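Local coordinates for protein SPT6 (Antonospora locustae, PDB 2XP1) that takes part in transcription elongation and, through the tandem SH2 domains of this fragment, interacts with RNA polymerase II, at residues A[16-21]-A[26-31]; A[37-42]-A[46-51]. One frame throughout, in Å; residues are numbered along the deposited sequence.

Contact 1 precedes contact 2 along the chain, and their centres lie about 9 Å apart on one side of the chain's centre, within an SH2 domain. Contact 1 sets strand 17-18 and the loop after it against helix 22-31; contact 2 is the hairpin of strands 36-40 and 46-52. Strands 17-18 and 36-40 are parallel neighbours in the same mixed sheet, and helix 22-31 joins them as a beta-alpha-beta unit. K18 N lies 2.8 Å from I38 O, a probable hydrogen bond across these strands, while Y28 CD2 packs 3.5 Å from L37 CD2. The edge strand and helix of contact 1 thus flank the strand that carries R39 to the sulfate of contact 2.

Contact 1: residues A[16-21]-A[26-31]; sequences LFKNFN and ENYLRS
The rings of F20 and Y28 meet obliquely, their planes at 48° and their centroids 5.3 Å apart. F20 CE2 makes the approach, 3.5 Å from Y28 CG and 3.6 Å from Y28 CB, so it is the root of the tyrosine that is touched. One face of the F20 ring carries K18 CB, 3.6 Å above the plane and displaced toward the rim. The R30 guanidinium, further along the helix, has E26 CB over one face and N27 CG at its edge.

The tyrosine's far end meets the lysine: K18 CE lies 3.5 Å from Y28 OH, and the bend at chi2 (-100°) brings CE round to the phenol. Y28 places CG opposite its backbone N (chi1 171°), which sends the ring out from the helix toward 16-21. No hydrogen bond joins the two segments, and only 152 Å² is buried between them. N21 occupies the N-cap, its OD1 bonded to E24 N, so the strand-to-helix turn of this beta-alpha-beta unit is fixed close to the aromatic pair. L37 of the next strand touches both rings.

An alanine in place of Y28 is likely to open a gap beside F20 CE2 and leave D34 without its hydroxyl partner. That hydrogen bond, between Y28 OH and D34 OD2, holds the phenol's polar end, and the ammonium of K18 beyond CE may polarise it further; the contact therefore combines an apolar base with a polar tip at the surface.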
loop_
_atom_site.group_PDB
_atom_site.type_symbol
_atom_site.label_atom_id
_atom_site.label_comp_id
_atom_site.label_asym_id
_atom_site.label_seq_id
_atom_site.Cartn_x
_atom_site.Cartn_y
_atom_site.Cartn_z
ATOM N N LEU A 16 23.348 -8.551 8.894
ATOM C CA LEU A 16 22.711 -7.452 9.590
ATOM C C LEU A 16 22.136 -7.863 10.901
ATOM O O LEU A 16 21.735 -7.019 11.681
ATOM C CB LEU A 16 21.658 -6.784 8.725
ATOM C CG LEU A 16 22.373 -5.891 7.705
ATOM C CD1 LEU A 16 21.638 -6.017 6.420
ATOM C CD2 LEU A 16 22.433 -4.463 8.124
ATOM N N PHE A 17 22.085 -9.175 11.142
ATOM C CA PHE A 17 21.545 -9.701 12.385
ATOM C C PHE A 17 22.497 -9.442 13.545
ATOM O O PHE A 17 23.670 -9.840 13.498
ATOM C CB PHE A 17 21.258 -11.194 12.267
ATOM C CG PHE A 17 20.785 -11.814 13.554
ATOM C CD1 PHE A 17 19.425 -11.747 13.921
ATOM C CD2 PHE A 17 21.669 -12.469 14.387
ATOM C CE1 PHE A 17 18.980 -12.297 15.136
ATOM C CE2 PHE A 17 21.224 -13.021 15.585
ATOM C CZ PHE A 17 19.867 -12.919 15.955
ATOM N N LYS A 18 21.994 -8.775 14.579
ATOM C CA LYS A 18 22.728 -8.511 15.809
ATOM C C LYS A 18 22.005 -9.218 16.945
ATOM O O LYS A 18 20.767 -9.201 17.034
ATOM C CB LYS A 18 22.815 -7.010 16.102
ATOM C CG LYS A 18 23.557 -6.160 15.036
ATOM C CD LYS A 18 25.010 -5.814 15.420
ATOM C CE LYS A 18 25.663 -4.756 14.502
ATOM N NZ LYS A 18 25.721 -5.172 13.028
ATOM N N ASN A 19 22.789 -9.857 17.803
ATOM C CA ASN A 19 22.256 -10.563 18.938
ATOM C C ASN A 19 21.983 -9.558 20.039
ATOM O O ASN A 19 22.709 -9.507 21.021
ATOM C CB ASN A 19 23.253 -11.654 19.394
ATOM C CG ASN A 19 22.722 -12.506 20.576
ATOM O OD1 ASN A 19 21.507 -12.763 20.683
ATOM N ND2 ASN A 19 23.640 -12.938 21.473
ATOM N N PHE A 20 20.972 -8.719 19.856
ATOM C CA PHE A 20 20.609 -7.696 20.847
ATOM C C PHE A 20 19.175 -7.859 21.266
ATOM O O PHE A 20 18.350 -8.326 20.494
ATOM C CB PHE A 20 20.666 -6.293 20.232
ATOM C CG PHE A 20 22.046 -5.810 19.863
ATOM C CD1 PHE A 20 23.181 -6.291 20.495
ATOM C CD2 PHE A 20 22.194 -4.830 18.904
ATOM C CE1 PHE A 20 24.435 -5.805 20.150
ATOM C CE2 PHE A 20 23.436 -4.337 18.565
ATOM C CZ PHE A 20 24.556 -4.824 19.179
ATOM N N ASN A 21 18.857 -7.395 22.465
ATOM C CA ASN A 21 17.473 -7.227 22.896
ATOM C C ASN A 21 17.040 -5.820 22.518
ATOM O O ASN A 21 17.794 -5.101 21.852
ATOM C CB ASN A 21 17.363 -7.458 24.429
ATOM C CG ASN A 21 18.190 -6.470 25.232
ATOM O OD1 ASN A 21 18.473 -5.354 24.774
ATOM N ND2 ASN A 21 18.580 -6.871 26.443
ATOM N N GLU A 26 18.691 -0.247 20.775
ATOM C CA GLU A 26 18.472 1.168 20.804
ATOM C C GLU A 26 19.748 1.816 21.299
ATOM O O GLU A 26 20.223 2.766 20.699
ATOM C CB GLU A 26 17.279 1.495 21.682
ATOM C CG GLU A 26 16.002 0.839 21.181
ATOM C CD GLU A 26 14.750 1.421 21.807
ATOM O OE1 GLU A 26 14.885 2.122 22.839
ATOM O OE2 GLU A 26 13.628 1.167 21.272
ATOM N N ASN A 27 20.340 1.263 22.346
ATOM C CA ASN A 27 21.667 1.726 22.793
ATOM C C ASN A 27 22.672 1.777 21.675
ATOM O O ASN A 27 23.306 2.815 21.442
ATOM C CB ASN A 27 22.231 0.861 23.903
ATOM C CG ASN A 27 22.248 1.575 25.203
ATOM O OD1 ASN A 27 21.699 2.669 25.313
ATOM N ND2 ASN A 27 22.890 0.989 26.202
ATOM N N TYR A 28 22.815 0.644 20.991
ATOM C CA TYR A 28 23.779 0.528 19.937
ATOM C C TYR A 28 23.462 1.529 18.849
ATOM O O TYR A 28 24.369 2.165 18.321
ATOM C CB TYR A 28 23.776 -0.877 19.376
ATOM C CG TYR A 28 24.600 -1.017 18.125
ATOM C CD1 TYR A 28 25.995 -1.237 18.187
ATOM C CD2 TYR A 28 23.998 -0.933 16.877
ATOM C CE1 TYR A 28 26.752 -1.372 17.017
ATOM C CE2 TYR A 28 24.733 -1.063 15.708
ATOM C CZ TYR A 28 26.108 -1.293 15.782
ATOM O OH TYR A 28 26.800 -1.416 14.610
ATOM N N LEU A 29 22.184 1.675 18.517
ATOM C CA LEU A 29 21.800 2.632 17.503
ATOM C C LEU A 29 21.973 4.082 17.983
ATOM O O LEU A 29 22.240 4.968 17.170
ATOM C CB LEU A 29 20.365 2.378 17.000
ATOM C CG LEU A 29 20.049 1.069 16.242
ATOM C CD1 LEU A 29 18.580 0.924 15.869
ATOM C CD2 LEU A 29 20.881 0.914 14.975
ATOM N N ARG A 30 21.780 4.342 19.278
ATOM C CA ARG A 30 21.906 5.717 19.803
ATOM C C ARG A 30 23.288 6.263 19.447
ATOM O O ARG A 30 23.406 7.405 18.995
ATOM C CB ARG A 30 21.717 5.805 21.336
ATOM C CG ARG A 30 20.290 6.102 21.830
ATOM C CD ARG A 30 20.149 5.919 23.364
ATOM N NE ARG A 30 18.777 5.547 23.750
ATOM C CZ ARG A 30 18.419 4.404 24.349
ATOM N NH1 ARG A 30 19.331 3.490 24.667
ATOM N NH2 ARG A 30 17.140 4.162 24.634
ATOM N N SER A 31 24.310 5.425 19.617
ATOM C CA SER A 31 25.699 5.854 19.484
ATOM C C SER A 31 26.429 5.319 18.236
ATOM O O SER A 31 27.640 5.497 18.094
ATOM C CB SER A 31 26.459 5.521 20.779
ATOM O OG SER A 31 26.215 4.170 21.150
#

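Contact 2: residues A[37-42]-A[46-51]; sequences LIRKGS and YCVLVI. With SO4 (sulfate ion), chain B.
V48 CB lies 3.8 Å from the plane of the R39 guanidinium, over its centre, and on the same hairpin R39, S42 and Y46 bind a sulfate. The polar grip comes first. R39 NH2 donates to sulfate O1 at 2.7 Å with an N-H...O angle of 168°, and R39 NH1 to sulfate O2 at 3.2 Å and 172°, so the anion sits at the edge of the guanidinium with its sulfur in the plane. Sulfate O2 also receives the backbone N and the OG of S42, the latter at 2.7 Å, while Y46 OH bonds sulfate O3 at 2.7 Å. R39 NH2 also bonds H60 ND1, a partner outside the hairpin, which helps fix the guanidinium's rotation.

Among the apolar contacts, V48 backs one face of the guanidinium, while V50 CG2 touches the chain 3.6 Å from R39 NE. R39 CG stands between the backbone N and the carbonyl carbon (chi1 63°), and the chain then runs extended to NE, alongside V48 and across V50 at about a right angle.

Strand 36-40, the first of this hairpin, reads Phe-Leu-Ile-Arg from F36 to R39, which corresponds to the FLVR motif of SH2 domains; R39 is probably its arginine. The sulfate, probably from the crystallisation liquor, is consistent with occupation of the phosphate pocket.

Backbone bonds set the register: L37 pairs with V50 and R39 with V48, each an antiparallel hydrogen-bonded pair with two N-H...O bonds.

Other contacts are close-packed. G41 CA rests 3.5 Å from Y46 CE1 at the hairpin's turn end. On the face turned to helix 80-100, I38 and L49 form a non-hydrogen-bonded pair, and I38 CG2 meets C47 SG at 3.5 Å.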
loop_
_atom_site.group_PDB
_atom_site.type_symbol
_atom_site.label_atom_id
_atom_site.label_comp_id
_atom_site.label_asym_id
_atom_site.label_seq_id
_atom_site.Cartn_x
_atom_site.Cartn_y
_atom_site.Cartn_z
ATOM N N LEU A 37 19.051 -2.077 12.257
ATOM C CA LEU A 37 19.729 -3.376 12.388
ATOM C C LEU A 37 18.583 -4.309 12.510
ATOM O O LEU A 37 17.446 -3.862 12.541
ATOM C CB LEU A 37 20.605 -3.440 13.655
ATOM C CG LEU A 37 19.977 -3.008 14.989
ATOM C CD1 LEU A 37 19.119 -4.092 15.532
ATOM C CD2 LEU A 37 21.075 -2.588 16.044
ATOM N N ILE A 38 18.868 -5.592 12.562
ATOM C CA ILE A 38 17.857 -6.593 12.812
ATOM C C ILE A 38 18.299 -7.260 14.081
ATOM O O ILE A 38 19.476 -7.596 14.217
ATOM C CB ILE A 38 17.871 -7.575 11.670
ATOM C CG1 ILE A 38 17.344 -6.870 10.420
ATOM C CG2 ILE A 38 17.173 -8.878 12.001
ATOM C CD1 ILE A 38 17.630 -7.636 9.217
ATOM N N ARG A 39 17.388 -7.406 15.029
ATOM C CA ARG A 39 17.741 -7.984 16.314
ATOM C C ARG A 39 17.010 -9.298 16.498
ATOM O O ARG A 39 16.177 -9.643 15.662
ATOM C CB ARG A 39 17.384 -7.036 17.444
ATOM C CG ARG A 39 15.889 -6.714 17.595
ATOM C CD ARG A 39 15.629 -5.984 18.924
ATOM N NE ARG A 39 14.238 -5.538 19.015
ATOM C CZ ARG A 39 13.226 -6.299 19.436
ATOM N NH1 ARG A 39 13.439 -7.575 19.856
ATOM N NH2 ARG A 39 11.999 -5.781 19.459
ATOM N N LYS A 40 17.331 -10.013 17.579
ATOM C CA LYS A 40 16.677 -11.280 17.972
ATOM C C LYS A 40 15.246 -11.007 18.456
ATOM O O LYS A 40 15.002 -9.961 19.047
ATOM C CB LYS A 40 17.521 -11.969 19.070
ATOM C CG LYS A 40 16.739 -12.834 20.051
ATOM C CD LYS A 40 17.401 -12.925 21.479
ATOM C CE LYS A 40 16.421 -12.522 22.631
ATOM N NZ LYS A 40 15.649 -13.652 23.294
ATOM N N GLY A 41 14.305 -11.907 18.180
ATOM C CA GLY A 41 12.953 -11.840 18.768
ATOM C C GLY A 41 12.873 -12.655 20.057
ATOM O O GLY A 41 13.617 -13.635 20.220
ATOM N N SER A 42 11.982 -12.274 20.975
ATOM C CA SER A 42 11.960 -12.908 22.309
ATOM C C SER A 42 11.388 -14.314 22.301
ATOM O O SER A 42 11.477 -15.055 23.313
ATOM C CB SER A 42 11.207 -12.052 23.318
ATOM O OG SER A 42 11.696 -10.719 23.271
ATOM N N TYR A 46 10.947 -15.538 14.346
ATOM C CA TYR A 46 11.080 -14.201 13.783
ATOM C C TYR A 46 12.300 -13.420 14.302
ATOM O O TYR A 46 12.818 -13.697 15.392
ATOM C CB TYR A 46 9.787 -13.408 14.027
ATOM C CG TYR A 46 9.539 -13.070 15.477
ATOM C CD1 TYR A 46 9.994 -11.877 16.029
ATOM C CD2 TYR A 46 8.874 -13.957 16.313
ATOM C CE1 TYR A 46 9.760 -11.579 17.392
ATOM C CE2 TYR A 46 8.644 -13.659 17.650
ATOM C CZ TYR A 46 9.088 -12.477 18.179
ATOM O OH TYR A 46 8.849 -12.211 19.517
ATOM N N CYS A 47 12.749 -12.440 13.518
ATOM C CA CYS A 47 13.643 -11.430 14.038
ATOM C C CYS A 47 12.908 -10.091 13.943
ATOM O O CYS A 47 11.756 -10.037 13.517
ATOM C CB CYS A 47 14.949 -11.395 13.263
ATOM S SG CYS A 47 14.715 -11.324 11.485
ATOM N N VAL A 48 13.566 -9.018 14.362
ATOM C CA VAL A 48 12.909 -7.738 14.410
ATOM C C VAL A 48 13.824 -6.678 13.834
ATOM O O VAL A 48 14.996 -6.545 14.220
ATOM C CB VAL A 48 12.495 -7.316 15.834
ATOM C CG1 VAL A 48 11.753 -5.992 15.750
ATOM C CG2 VAL A 48 11.609 -8.348 16.499
ATOM N N LEU A 49 13.266 -5.942 12.886
ATOM C CA LEU A 49 13.930 -4.838 12.242
ATOM C C LEU A 49 13.755 -3.670 13.190
ATOM O O LEU A 49 12.646 -3.420 13.651
ATOM C CB LEU A 49 13.202 -4.544 10.921
ATOM C CG LEU A 49 13.500 -3.254 10.177
ATOM C CD1 LEU A 49 14.915 -3.332 9.663
ATOM C CD2 LEU A 49 12.516 -3.085 8.994
ATOM N N VAL A 50 14.854 -2.984 13.494
ATOM C CA VAL A 50 14.823 -1.806 14.339
ATOM C C VAL A 50 15.397 -0.703 13.448
ATOM O O VAL A 50 16.516 -0.819 12.952
ATOM C CB VAL A 50 15.680 -1.978 15.634
ATOM C CG1 VAL A 50 15.480 -0.792 16.621
ATOM C CG2 VAL A 50 15.367 -3.312 16.356
ATOM N N ILE A 51 14.584 0.336 13.223
ATOM C CA ILE A 51 14.969 1.551 12.507
ATOM C C ILE A 51 14.980 2.741 13.482
ATOM O O ILE A 51 13.987 2.988 14.178
ATOM C CB ILE A 51 13.983 1.867 11.382
ATOM C CG1 ILE A 51 13.770 0.642 10.456
ATOM C CG2 ILE A 51 14.475 3.007 10.573
ATOM C CD1 ILE A 51 12.645 0.827 9.414
HETATM S S SO4 B . 9.949 -8.854 20.819
HETATM O O1 SO4 B . 10.105 -7.560 20.165
HETATM O O2 SO4 B . 11.178 -9.613 20.852
HETATM O O3 SO4 B . 8.949 -9.585 20.047
HETATM O O4 SO4 B . 9.492 -8.708 22.194
#